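Local structure of CCMAN5 (Cellulosimicrobium cellulans, 2XSG) at residues A[425-430]-A[469-474]; A[377-382]-A[411-416]; A[610-615]-A[712-717]; A[295-300]-A[306-311]; A[494-499]-A[555-560]. The protein hydrolyses alpha-mannosidic linkages as a glycoside hydrolase family 92 mannosidase, and enables mannose-6-phosphate modification of yeast-produced human lysosomal enzymes. One frame throughout, in Å; residues are numbered along the deposited sequence.

Contact 1: A[425-430]-A[469-474]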
# COMPACT_ATOMS: atom_id res chain seq x y z
N ASP A 425 -22.94 2.49 9.17
CA ASP A 425 -23.47 1.67 10.22
C ASP A 425 -22.41 1.41 11.29
O ASP A 425 -21.26 1.12 10.96
CB ASP A 425 -24.04 0.37 9.64
CG ASP A 425 -24.69 -0.52 10.70
OD1 ASP A 425 -25.52 0.01 11.50
OD2 ASP A 425 -24.37 -1.74 10.73
N ARG A 426 -22.82 1.54 12.56
CA ARG A 426 -21.99 1.25 13.74
C ARG A 426 -20.88 2.26 14.03
O ARG A 426 -19.92 1.96 14.74
CB ARG A 426 -21.41 -0.18 13.70
CG ARG A 426 -22.48 -1.26 13.75
CD ARG A 426 -21.97 -2.42 14.58
NE ARG A 426 -21.07 -3.26 13.83
CZ ARG A 426 -20.14 -4.06 14.35
NH1 ARG A 426 -19.92 -4.14 15.67
NH2 ARG A 426 -19.39 -4.76 13.51
N LEU A 427 -21.01 3.46 13.48
CA LEU A 427 -20.03 4.53 13.76
C LEU A 427 -20.06 4.89 15.25
O LEU A 427 -19.01 5.11 15.85
CB LEU A 427 -20.26 5.75 12.88
CG LEU A 427 -19.34 6.96 13.02
CD1 LEU A 427 -17.91 6.63 12.61
CD2 LEU A 427 -19.89 8.15 12.19
N ASP A 428 -21.25 4.93 15.85
CA ASP A 428 -21.35 5.22 17.29
C ASP A 428 -20.53 4.22 18.13
O ASP A 428 -19.93 4.62 19.12
CB ASP A 428 -22.82 5.30 17.77
CG ASP A 428 -23.62 4.02 17.52
OD1 ASP A 428 -23.12 3.07 16.87
OD2 ASP A 428 -24.79 3.97 17.95
N GLU A 429 -20.50 2.95 17.72
CA GLU A 429 -19.68 1.92 18.39
C GLU A 429 -18.19 2.06 18.11
O GLU A 429 -17.36 1.83 19.00
CB GLU A 429 -20.07 0.52 17.94
CG GLU A 429 -21.32 -0.04 18.52
CD GLU A 429 -21.56 -1.44 18.01
OE1 GLU A 429 -20.79 -2.36 18.39
OE2 GLU A 429 -22.50 -1.61 17.19
N ALA A 430 -17.84 2.39 16.86
CA ALA A 430 -16.45 2.59 16.48
C ALA A 430 -15.81 3.72 17.29
O ALA A 430 -14.66 3.61 17.72
CB ALA A 430 -16.35 2.88 14.97
N SER A 469 -12.49 14.84 15.73
CA SER A 469 -13.41 15.98 15.84
C SER A 469 -14.50 15.94 14.76
O SER A 469 -15.67 16.23 15.03
CB SER A 469 -12.65 17.31 15.84
OG SER A 469 -12.42 17.76 14.53
N VAL A 470 -14.11 15.60 13.53
CA VAL A 470 -15.05 15.43 12.41
C VAL A 470 -16.06 14.32 12.72
O VAL A 470 -17.28 14.49 12.55
CB VAL A 470 -14.29 15.17 11.09
CG1 VAL A 470 -15.23 14.80 9.95
CG2 VAL A 470 -13.43 16.39 10.71
N ILE A 471 -15.56 13.17 13.19
CA ILE A 471 -16.43 12.06 13.61
C ILE A 471 -17.34 12.45 14.78
O ILE A 471 -18.52 12.05 14.83
CB ILE A 471 -15.61 10.80 13.97
CG1 ILE A 471 -14.65 10.42 12.83
CG2 ILE A 471 -16.55 9.63 14.32
CD1 ILE A 471 -13.54 9.39 13.23
N ALA A 472 -16.81 13.22 15.72
CA ALA A 472 -17.62 13.64 16.88
C ALA A 472 -18.85 14.48 16.45
O ALA A 472 -19.97 14.23 16.92
CB ALA A 472 -16.76 14.38 17.92
N ASP A 473 -18.62 15.45 15.56
CA ASP A 473 -19.69 16.33 15.05
C ASP A 473 -20.73 15.53 14.26
O ASP A 473 -21.91 15.83 14.28
CB ASP A 473 -19.10 17.43 14.15
CG ASP A 473 -18.70 18.69 14.92
OD1 ASP A 473 -19.34 19.00 15.95
OD2 ASP A 473 -17.75 19.38 14.49
N GLU A 474 -20.26 14.51 13.54
CA GLU A 474 -21.17 13.65 12.79
C GLU A 474 -22.07 12.83 13.71
O GLU A 474 -23.20 12.49 13.34
CB GLU A 474 -20.38 12.72 11.87
CG GLU A 474 -21.25 11.86 10.97
CD GLU A 474 -21.94 12.65 9.85
OE1 GLU A 474 -21.76 13.88 9.73
OE2 GLU A 474 -22.67 12.00 9.08

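Contact 2: A[377-382]-A[411-416]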
# COMPACT_ATOMS: atom_id res chain seq x y z
N SER A 377 -15.78 -0.69 6.37
CA SER A 377 -15.07 -1.84 6.94
C SER A 377 -14.22 -1.40 8.12
O SER A 377 -14.18 -2.09 9.16
CB SER A 377 -14.20 -2.50 5.87
OG SER A 377 -15.00 -2.94 4.78
N LEU A 378 -13.56 -0.25 7.96
CA LEU A 378 -12.72 0.30 9.02
C LEU A 378 -13.56 0.61 10.26
O LEU A 378 -13.14 0.34 11.39
CB LEU A 378 -12.00 1.57 8.52
CG LEU A 378 -11.01 2.30 9.44
CD1 LEU A 378 -9.97 1.34 10.01
CD2 LEU A 378 -10.34 3.42 8.62
N VAL A 379 -14.77 1.14 10.01
CA VAL A 379 -15.76 1.37 11.07
C VAL A 379 -16.16 0.07 11.80
O VAL A 379 -16.17 0.04 13.02
CB VAL A 379 -16.99 2.16 10.56
CG1 VAL A 379 -18.10 2.17 11.59
CG2 VAL A 379 -16.58 3.60 10.21
N TYR A 380 -16.45 -0.99 11.05
CA TYR A 380 -16.80 -2.29 11.64
C TYR A 380 -15.68 -2.88 12.47
O TYR A 380 -15.93 -3.51 13.51
CB TYR A 380 -17.17 -3.31 10.58
CG TYR A 380 -18.63 -3.41 10.28
CD1 TYR A 380 -19.40 -2.26 10.14
CD2 TYR A 380 -19.25 -4.65 10.12
CE1 TYR A 380 -20.75 -2.33 9.86
CE2 TYR A 380 -20.62 -4.73 9.84
CZ TYR A 380 -21.35 -3.56 9.71
OH TYR A 380 -22.68 -3.59 9.41
N LEU A 381 -14.45 -2.67 12.01
CA LEU A 381 -13.26 -3.20 12.68
C LEU A 381 -13.10 -2.61 14.08
O LEU A 381 -12.84 -3.35 15.04
CB LEU A 381 -12.00 -2.97 11.84
CG LEU A 381 -10.71 -3.52 12.48
CD1 LEU A 381 -10.79 -5.04 12.55
CD2 LEU A 381 -9.47 -3.08 11.73
N PHE A 382 -13.27 -1.29 14.20
CA PHE A 382 -13.23 -0.61 15.50
C PHE A 382 -14.48 -0.88 16.34
O PHE A 382 -14.42 -0.98 17.55
CB PHE A 382 -12.94 0.89 15.35
CG PHE A 382 -11.46 1.20 15.22
CD1 PHE A 382 -10.68 1.36 16.35
CD2 PHE A 382 -10.85 1.26 13.97
CE1 PHE A 382 -9.29 1.61 16.25
CE2 PHE A 382 -9.48 1.51 13.86
CZ PHE A 382 -8.70 1.68 15.01
N VAL A 411 -8.51 9.75 10.92
CA VAL A 411 -8.36 10.71 9.83
C VAL A 411 -9.04 10.16 8.59
O VAL A 411 -9.73 10.89 7.89
CB VAL A 411 -6.86 10.99 9.55
CG1 VAL A 411 -6.67 11.90 8.31
CG2 VAL A 411 -6.20 11.63 10.81
N VAL A 412 -8.87 8.86 8.35
CA VAL A 412 -9.47 8.19 7.20
C VAL A 412 -11.01 8.20 7.28
O VAL A 412 -11.70 8.45 6.28
CB VAL A 412 -8.95 6.73 7.06
CG1 VAL A 412 -9.59 6.04 5.85
CG2 VAL A 412 -7.40 6.70 6.95
N VAL A 413 -11.55 7.91 8.47
CA VAL A 413 -13.01 7.94 8.67
C VAL A 413 -13.50 9.37 8.43
O VAL A 413 -14.51 9.59 7.74
CB VAL A 413 -13.43 7.44 10.10
CG1 VAL A 413 -14.95 7.57 10.27
CG2 VAL A 413 -13.03 5.99 10.31
N ALA A 414 -12.79 10.32 9.00
CA ALA A 414 -13.12 11.75 8.84
C ALA A 414 -13.06 12.18 7.38
O ALA A 414 -13.79 13.09 6.99
CB ALA A 414 -12.17 12.58 9.68
N ASP A 415 -12.19 11.54 6.60
CA ASP A 415 -12.05 11.81 5.17
C ASP A 415 -13.36 11.54 4.43
O ASP A 415 -13.79 12.37 3.62
CB ASP A 415 -10.91 10.96 4.57
CG ASP A 415 -10.50 11.41 3.18
OD1 ASP A 415 -9.64 12.31 3.08
OD2 ASP A 415 -11.03 10.87 2.19
N ALA A 416 -13.98 10.40 4.71
CA ALA A 416 -15.29 10.06 4.13
C ALA A 416 -16.40 10.99 4.63
O ALA A 416 -17.23 11.46 3.85
CB ALA A 416 -15.64 8.62 4.40

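Contact 3: A[610-615]-A[712-717]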
# COMPACT_ATOMS: atom_id res chain seq x y z
N TRP A 610 7.79 20.96 -8.94
CA TRP A 610 8.20 19.87 -8.07
C TRP A 610 7.39 18.60 -8.25
O TRP A 610 7.95 17.50 -8.19
CB TRP A 610 8.23 20.31 -6.60
CG TRP A 610 9.46 21.13 -6.35
CD1 TRP A 610 9.52 22.48 -6.08
CD2 TRP A 610 10.81 20.66 -6.40
NE1 TRP A 610 10.84 22.86 -5.94
CE2 TRP A 610 11.65 21.76 -6.13
CE3 TRP A 610 11.40 19.40 -6.63
CZ2 TRP A 610 13.03 21.65 -6.09
CZ3 TRP A 610 12.78 19.29 -6.59
CH2 TRP A 610 13.58 20.41 -6.32
N ALA A 611 6.08 18.76 -8.48
CA ALA A 611 5.22 17.62 -8.79
C ALA A 611 5.68 16.91 -10.06
O ALA A 611 5.89 15.69 -10.06
CB ALA A 611 3.76 18.04 -8.90
N ARG A 612 5.87 17.66 -11.14
CA ARG A 612 6.35 17.06 -12.37
C ARG A 612 7.75 16.44 -12.20
O ARG A 612 8.01 15.35 -12.72
CB ARG A 612 6.31 18.05 -13.54
CG ARG A 612 6.66 17.45 -14.90
CD ARG A 612 5.61 16.49 -15.43
NE ARG A 612 6.10 15.69 -16.56
CZ ARG A 612 5.51 15.62 -17.76
NH1 ARG A 612 4.39 16.29 -18.01
NH2 ARG A 612 6.03 14.84 -18.71
N ALA A 613 8.62 17.11 -11.44
CA ALA A 613 10.02 16.68 -11.28
C ALA A 613 10.20 15.40 -10.46
O ALA A 613 10.86 14.44 -10.89
CB ALA A 613 10.87 17.83 -10.69
N ILE A 614 9.61 15.39 -9.26
CA ILE A 614 9.72 14.24 -8.36
C ILE A 614 9.18 12.99 -9.03
O ILE A 614 9.77 11.91 -8.92
CB ILE A 614 8.99 14.50 -7.00
CG1 ILE A 614 9.69 15.61 -6.22
CG2 ILE A 614 8.97 13.21 -6.10
CD1 ILE A 614 8.83 16.25 -5.11
N TYR A 615 8.07 13.12 -9.74
CA TYR A 615 7.37 11.92 -10.24
C TYR A 615 7.78 11.49 -11.65
O TYR A 615 7.57 10.34 -12.02
CB TYR A 615 5.86 12.08 -10.14
CG TYR A 615 5.38 12.13 -8.73
CD1 TYR A 615 5.14 10.96 -8.02
CD2 TYR A 615 5.18 13.36 -8.08
CE1 TYR A 615 4.71 10.98 -6.71
CE2 TYR A 615 4.75 13.40 -6.76
CZ TYR A 615 4.51 12.20 -6.08
OH TYR A 615 4.07 12.23 -4.77
N ASP A 712 -3.77 21.15 -21.88
CA ASP A 712 -3.57 21.49 -23.27
C ASP A 712 -2.14 21.94 -23.51
O ASP A 712 -1.64 22.81 -22.81
CB ASP A 712 -4.59 22.54 -23.70
CG ASP A 712 -5.97 21.94 -23.89
OD1 ASP A 712 -6.86 22.15 -23.03
OD2 ASP A 712 -6.16 21.23 -24.91
N GLY A 713 -1.46 21.30 -24.45
CA GLY A 713 -0.05 21.61 -24.69
C GLY A 713 0.95 21.07 -23.67
O GLY A 713 2.12 21.43 -23.73
N VAL A 714 0.54 20.19 -22.75
CA VAL A 714 1.49 19.59 -21.79
C VAL A 714 2.61 18.84 -22.52
O VAL A 714 2.37 18.17 -23.52
CB VAL A 714 0.79 18.63 -20.79
CG1 VAL A 714 0.33 17.34 -21.47
CG2 VAL A 714 1.71 18.32 -19.59
N SER A 715 3.83 18.94 -22.01
CA SER A 715 4.95 18.17 -22.53
C SER A 715 5.92 17.95 -21.39
O SER A 715 5.64 18.38 -20.26
CB SER A 715 5.65 18.94 -23.66
OG SER A 715 6.44 19.96 -23.11
N GLU A 716 7.05 17.31 -21.68
CA GLU A 716 8.11 17.15 -20.70
C GLU A 716 8.65 18.49 -20.23
O GLU A 716 9.18 18.61 -19.13
CB GLU A 716 9.24 16.25 -21.23
CG GLU A 716 8.90 14.77 -21.20
CD GLU A 716 10.05 13.87 -21.68
OE1 GLU A 716 10.79 14.27 -22.59
OE2 GLU A 716 10.18 12.76 -21.14
N ASP A 717 8.49 19.52 -21.05
CA ASP A 717 9.01 20.84 -20.74
C ASP A 717 7.88 21.77 -20.34
O ASP A 717 8.09 22.71 -19.58
CB ASP A 717 9.74 21.43 -21.96
CG ASP A 717 11.03 20.68 -22.29
OD1 ASP A 717 11.87 20.48 -21.39
OD2 ASP A 717 11.21 20.32 -23.47

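Contact 4: A[295-300]-A[306-311]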
# COMPACT_ATOMS: atom_id res chain seq x y z
N ILE A 295 -6.48 7.45 -20.47
CA ILE A 295 -5.45 8.45 -20.71
C ILE A 295 -5.11 8.62 -22.21
O ILE A 295 -5.01 7.67 -22.97
CB ILE A 295 -4.21 8.12 -19.88
CG1 ILE A 295 -4.46 8.54 -18.44
CG2 ILE A 295 -2.97 8.82 -20.41
CD1 ILE A 295 -3.51 7.95 -17.53
N ASP A 296 -4.94 9.88 -22.59
CA ASP A 296 -4.47 10.26 -23.90
C ASP A 296 -3.17 11.00 -23.63
O ASP A 296 -3.18 12.10 -23.07
CB ASP A 296 -5.54 11.14 -24.58
CG ASP A 296 -5.04 11.83 -25.85
OD1 ASP A 296 -3.91 11.58 -26.30
OD2 ASP A 296 -5.80 12.66 -26.40
N ALA A 297 -2.04 10.39 -23.98
CA ALA A 297 -0.72 10.96 -23.70
C ALA A 297 0.08 11.15 -25.00
O ALA A 297 0.50 10.18 -25.61
CB ALA A 297 0.05 10.07 -22.75
N SER A 298 0.28 12.40 -25.40
CA SER A 298 1.01 12.73 -26.63
C SER A 298 2.47 12.33 -26.54
O SER A 298 3.02 12.14 -25.45
CB SER A 298 0.96 14.24 -26.90
OG SER A 298 1.62 14.97 -25.85
N THR A 299 3.11 12.24 -27.70
CA THR A 299 4.57 12.13 -27.81
C THR A 299 5.26 13.21 -27.00
O THR A 299 6.28 12.95 -26.38
CB THR A 299 5.01 12.30 -29.29
OG1 THR A 299 4.42 11.25 -30.07
CG2 THR A 299 6.53 12.23 -29.42
N ALA A 300 4.72 14.43 -27.01
CA ALA A 300 5.36 15.57 -26.34
C ALA A 300 5.62 15.34 -24.84
O ALA A 300 6.69 15.69 -24.32
CB ALA A 300 4.54 16.86 -26.58
N GLU A 306 6.67 5.17 -21.76
CA GLU A 306 6.93 4.63 -20.42
C GLU A 306 6.14 5.32 -19.30
O GLU A 306 5.84 4.72 -18.26
CB GLU A 306 8.42 4.65 -20.09
CG GLU A 306 9.20 3.61 -20.87
CD GLU A 306 10.71 3.79 -20.77
OE1 GLU A 306 11.18 4.93 -20.55
OE2 GLU A 306 11.43 2.77 -20.92
N LEU A 307 5.82 6.60 -19.50
CA LEU A 307 5.07 7.31 -18.49
C LEU A 307 3.63 6.76 -18.41
O LEU A 307 3.07 6.62 -17.30
CB LEU A 307 5.11 8.81 -18.76
CG LEU A 307 4.52 9.76 -17.73
CD1 LEU A 307 5.20 9.59 -16.36
CD2 LEU A 307 4.63 11.19 -18.29
N GLN A 308 3.05 6.41 -19.55
CA GLN A 308 1.72 5.79 -19.56
C GLN A 308 1.75 4.39 -18.91
O GLN A 308 0.84 4.01 -18.15
CB GLN A 308 1.13 5.79 -20.99
CG GLN A 308 -0.00 4.82 -21.27
CD GLN A 308 -1.04 5.35 -22.28
OE1 GLN A 308 -0.76 6.26 -23.07
NE2 GLN A 308 -2.23 4.78 -22.26
N ARG A 309 2.81 3.63 -19.19
CA ARG A 309 2.99 2.31 -18.56
C ARG A 309 3.18 2.45 -17.04
O ARG A 309 2.63 1.67 -16.25
CB ARG A 309 4.17 1.58 -19.18
CG ARG A 309 3.86 0.93 -20.51
CD ARG A 309 5.12 0.80 -21.34
NE ARG A 309 5.02 -0.28 -22.31
CZ ARG A 309 4.44 -0.17 -23.51
NH1 ARG A 309 3.88 0.97 -23.90
NH2 ARG A 309 4.41 -1.23 -24.31
N LEU A 310 3.96 3.46 -16.66
CA LEU A 310 4.19 3.76 -15.25
C LEU A 310 2.88 4.11 -14.58
O LEU A 310 2.59 3.57 -13.52
CB LEU A 310 5.15 4.93 -15.08
CG LEU A 310 6.60 4.64 -14.78
CD1 LEU A 310 7.33 5.99 -14.70
CD2 LEU A 310 6.78 3.81 -13.49
N PHE A 311 2.08 4.98 -15.20
CA PHE A 311 0.76 5.26 -14.65
C PHE A 311 -0.06 3.99 -14.39
O PHE A 311 -0.56 3.79 -13.26
CB PHE A 311 -0.02 6.23 -15.53
CG PHE A 311 -1.37 6.55 -15.01
CD1 PHE A 311 -1.54 7.51 -14.02
CD2 PHE A 311 -2.49 5.85 -15.46
CE1 PHE A 311 -2.79 7.78 -13.50
CE2 PHE A 311 -3.74 6.10 -14.93
CZ PHE A 311 -3.89 7.08 -13.96

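Contact 5: A[494-499]-A[555-560]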
# COMPACT_ATOMS: atom_id res chain seq x y z
N LYS A 494 2.18 25.46 20.28
CA LYS A 494 3.11 25.24 21.39
C LYS A 494 4.49 24.69 20.99
O LYS A 494 5.44 24.82 21.76
CB LYS A 494 2.48 24.31 22.45
CG LYS A 494 1.16 24.80 23.05
CD LYS A 494 1.40 25.66 24.29
CE LYS A 494 0.13 25.85 25.10
NZ LYS A 494 -0.72 26.96 24.59
N LEU A 495 4.59 24.06 19.82
CA LEU A 495 5.88 23.48 19.40
C LEU A 495 6.58 24.17 18.23
O LEU A 495 7.68 23.76 17.85
CB LEU A 495 5.76 21.96 19.15
CG LEU A 495 5.33 21.11 20.34
CD1 LEU A 495 5.28 19.64 19.94
CD2 LEU A 495 6.27 21.31 21.51
N THR A 496 5.97 25.21 17.65
CA THR A 496 6.64 25.93 16.56
C THR A 496 7.51 27.01 17.20
O THR A 496 7.01 28.04 17.62
CB THR A 496 5.64 26.58 15.57
OG1 THR A 496 4.70 25.61 15.10
CG2 THR A 496 6.38 27.19 14.37
N LYS A 497 8.80 26.75 17.28
CA LYS A 497 9.74 27.67 17.92
C LYS A 497 10.08 28.84 17.02
O LYS A 497 10.65 28.64 15.94
CB LYS A 497 11.03 26.93 18.30
CG LYS A 497 12.08 27.85 18.90
CD LYS A 497 13.40 27.15 19.04
CE LYS A 497 14.39 28.05 19.76
NZ LYS A 497 15.70 27.39 19.85
N PRO A 498 9.77 30.07 17.47
CA PRO A 498 10.09 31.23 16.62
C PRO A 498 11.58 31.35 16.37
O PRO A 498 12.38 31.04 17.25
CB PRO A 498 9.63 32.42 17.47
CG PRO A 498 8.58 31.85 18.37
CD PRO A 498 9.08 30.46 18.70
N GLY A 499 11.95 31.78 15.17
CA GLY A 499 13.35 32.00 14.81
C GLY A 499 14.22 30.75 14.88
O GLY A 499 15.44 30.86 15.08
N GLU A 555 1.04 31.29 10.44
CA GLU A 555 1.13 32.24 11.57
C GLU A 555 2.16 31.86 12.63
O GLU A 555 2.96 32.69 13.05
CB GLU A 555 -0.25 32.48 12.21
CG GLU A 555 -0.19 33.13 13.61
CD GLU A 555 -1.44 33.96 14.00
OE1 GLU A 555 -2.28 34.24 13.13
OE2 GLU A 555 -1.56 34.34 15.20
N ALA A 556 2.15 30.60 13.07
CA ALA A 556 3.09 30.17 14.09
C ALA A 556 4.54 30.24 13.60
O ALA A 556 5.46 30.40 14.40
CB ALA A 556 2.75 28.75 14.57
N MET A 557 4.72 30.12 12.28
CA MET A 557 6.02 30.20 11.62
C MET A 557 6.56 31.63 11.58
O MET A 557 7.76 31.84 11.33
CB MET A 557 5.92 29.68 10.18
CG MET A 557 5.82 28.17 10.02
SD MET A 557 5.91 27.66 8.29
CE MET A 557 7.68 27.79 7.95
N GLY A 558 5.68 32.60 11.79
CA GLY A 558 6.07 34.01 11.79
C GLY A 558 5.52 34.76 10.58
O GLY A 558 6.07 35.79 10.17
N GLY A 559 4.44 34.23 10.00
CA GLY A 559 3.73 34.95 8.93
C GLY A 559 4.03 34.45 7.53
O GLY A 559 4.79 33.50 7.35
N HIS A 560 3.42 35.09 6.55
CA HIS A 560 3.43 34.62 5.18
C HIS A 560 4.82 34.56 4.58
O HIS A 560 5.22 33.54 4.00
CB HIS A 560 2.50 35.47 4.32
CG HIS A 560 2.41 34.99 2.91
ND1 HIS A 560 1.39 34.18 2.46
CD2 HIS A 560 3.21 35.23 1.83
CE1 HIS A 560 1.56 33.93 1.17
NE2 HIS A 560 2.66 34.55 0.77
O HOH W 1 5.40 30.20 17.15
O HOH W 2 9.75 33.08 13.60

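Contact 1: A[425-430]-A[469-474]
L427 and I471 meet at a slant, methyl against methyl, and offer a compact example of how two helices can touch through a single leucine. The isobutyl group of L427 is swung away from the backbone nitrogen of its own residue (chi1 -180°), which carries its two branches forward to separate partners. CD1 of L427 lies 3.7 Å from CG2 of I471, the short branch of the isoleucine; that methyl also approaches the branch point, with L427 CG to I471 CG2 at 4.1 Å. The other methyl takes a looser neighbour one helical turn further on. Here the side chains run at about a right angle, and L427 CD2 is 4.1 Å from E474 CG, so the glutamate takes part through its aliphatic stem. A bend at chi2 of 71° turns the chain of E474 beyond that stem, and the residue as a whole is exposed, whereas L427 and I471 are buried. The isoleucine also touches V413 of helix 409-418 and Y431 and L434 further along helix 427-438. Just before L427, at the N-cap position, R426 faces another way, forming a salt bridge with D384 and a cation-pi contact with Y380. A leucine in one helix's first turn resting on the last turns of another is ordinary helix-helix packing, consistent with the (alpha/alpha)6 barrel expected for the family 92 catalytic domain.

Contact 2: A[377-382]-A[411-416]
L378 presses its CD2 methyl against the paired valines V412 and V413, and this is where helices 368-387 and 409-418 fit closely. The methyl is 3.9 Å from V412 CG1 and equally near the CB of that valine, the two side chains meeting almost at right angles. V413 comes in from the next position, its CG2 4.1 Å from the same L378 CD2, so that one leucine methyl serves both valines. Because CG of L378 stands opposite the backbone nitrogen (chi1 -177°), the branch extends across the space between the helices. The axes of the short segments approach to 10.6 Å and run at 135° to one another, an inclined pairing closer to antiparallel than parallel, consistent with the (alpha/alpha)6 barrel expected of the family 92 catalytic domain. The slacker part is at V379, whose CG2 stays 4.3 Å from V413 CG2. Even there no solvent side develops: all four touching residues are buried, V379 also meets A430 of helix 427-438, and V413 meets I471 of helix 455-474. On the tight side V412 continues onto T353, F357 and F360 of helix 353-366, while its side chain remains about 14 Å from a bound bis-tris propane molecule.

Contact 3: A[610-615]-A[712-717]
R612 reaches out from helix 604-616 to lay its guanidinium group against V714, S715 and E716, and most of what it meets across the contact is simple van der Waals touching. One face of the flat group is covered by the backbone, with E716 CA 3.7 Å from R612 NH2. At the edge sits a methyl, V714 CG2, 3.7 Å from R612 NH1. The arginine chain starts opposite its backbone nitrogen (chi1 -174°) and bends at chi2 (70°) before running out to these atoms.

Polar attraction across the pair is weaker than the atom types suggest. R612 NH1 lies 3.3 Å from S715 O, but this oxygen stands over the guanidinium face and the angle is too poor for a hydrogen bond; NH1 instead bonds to T301 OG1. The carboxylate of E716 keeps its distance, R612 NH2 to E716 OE2 being 5.2 Å with the two planes 65° apart, so any attraction is probably long-range. A leucine in place of R612 would probably leave T301 OG1 without this donor and uncover the backbone at S715 and E716.

Local hydrogen bonds shape the loop itself: S715 OG accepts from D717 N at 2.9 Å, forming an ST turn, and is also bonded to A718 N. The loop joins strands 706-712 and 720-726 of the mixed sheet; E716 pairs through its backbone with A300 and bonds through its carbonyl to K617, just beyond helix 604-616.

Contact 4: A[295-300]-A[306-311]
The connection from edge strand 293-296 into helix 306-318 doubles back on itself, bringing I295 over F311 and A297 against Q308. It is a worked case of a short beta-to-alpha link closed by the residues at its two ends. On the first pair, the CD1 methyl of I295 stands over one face of the F311 ring, displaced toward the rim, in a CH-pi arrangement. The modelled separation is shorter than carbon atoms allow, so the exact closeness is doubtful, while the placing of the methyl above the ring is the useful observation. The phenyl group gets there because its CG points away from the backbone nitrogen (chi1 -180°), lifting the ring from the helix toward the strand. F311 also touches V671 and A674 of helix 665-675, and an alanine here would probably open a gap between that helix and I295, whose methyl would lose the ring it rests upon.

The second pair is gentler. Q308 extends from the same helical side, and its OE1 lies 3.9 Å from A297 CB. The amide nitrogen turns toward the strand without bonding to it, Q308 NE2 remaining 4.1 Å from I295 O. Nearer the start of the helix, D302 accepts hydrogen bonds from the backbone nitrogens of L307 and Q308, which fixes the entry into the first turn. Strand 293-296 is an outermost strand of the mixed sheet, beside 696-700, and the contact closes a tight strand-to-helix connection in which the helix that follows folds back to pack on that strand, at the border of the sheet and the helical part of the domain.

Contact 5: A[494-499]-A[555-560]
The flat peptide unit joining A556 to M557 carries the methyl of T496 over one of its faces. T496 CG2 lies 3.3 Å from A556 O and 3.6 Å from A556 C, which puts it above the carbonyl rather than beyond its end. Next to this, the methyl of the alanine meets the threonine stem, A556 CB being 3.7 Å from both T496 CB and T496 OG1. The hydroxyl is engaged elsewhere: pointing opposite its own carbonyl carbon (chi1 -52°), OG1 bonds back to I492 O in the preceding helix. The peptide being overlaid lies where helix 550-556 gives way to a turn, closed by a Schellman motif at G558 (phi 110°), whose nitrogen bonds to E555 O at 3.0 Å. T496, for its part, lies in the short strand 496-497, which pairs antiparallel with 508-512.

No direct hydrogen bond joins the two segments, but water does the work of one. One molecule donates to both carbonyls, 2.7 Å from T496 O and 2.8 Å from A556 O. A second accepts from G499 N and donates to M557 O. M557 also pairs through its backbone with G510 on strand 508-512.

Overall arrangement
Followed from the N terminus, the five contacts close their loops in series, with none enclosed by or crossing another. Contact 4 comes first and shuts the short turn between an edge strand and helix 306-318. Contact 2 then joins helices 368-387 and 409-418, and contact 1 joins 427-438 to 455-474; the two adjoin, linked by a weak hydrogen bond between D425 OD2 and Y380 OH (2.8 Å). Contact 5 ties the C-terminal region of helix 478-495 to that of helix 550-556, about 17 Å from contact 1 at the nearest atoms. Contact 3, the last, brings a sheet loop to helix 604-616; a backbone bond from E716 N to A300 O links it to contact 4.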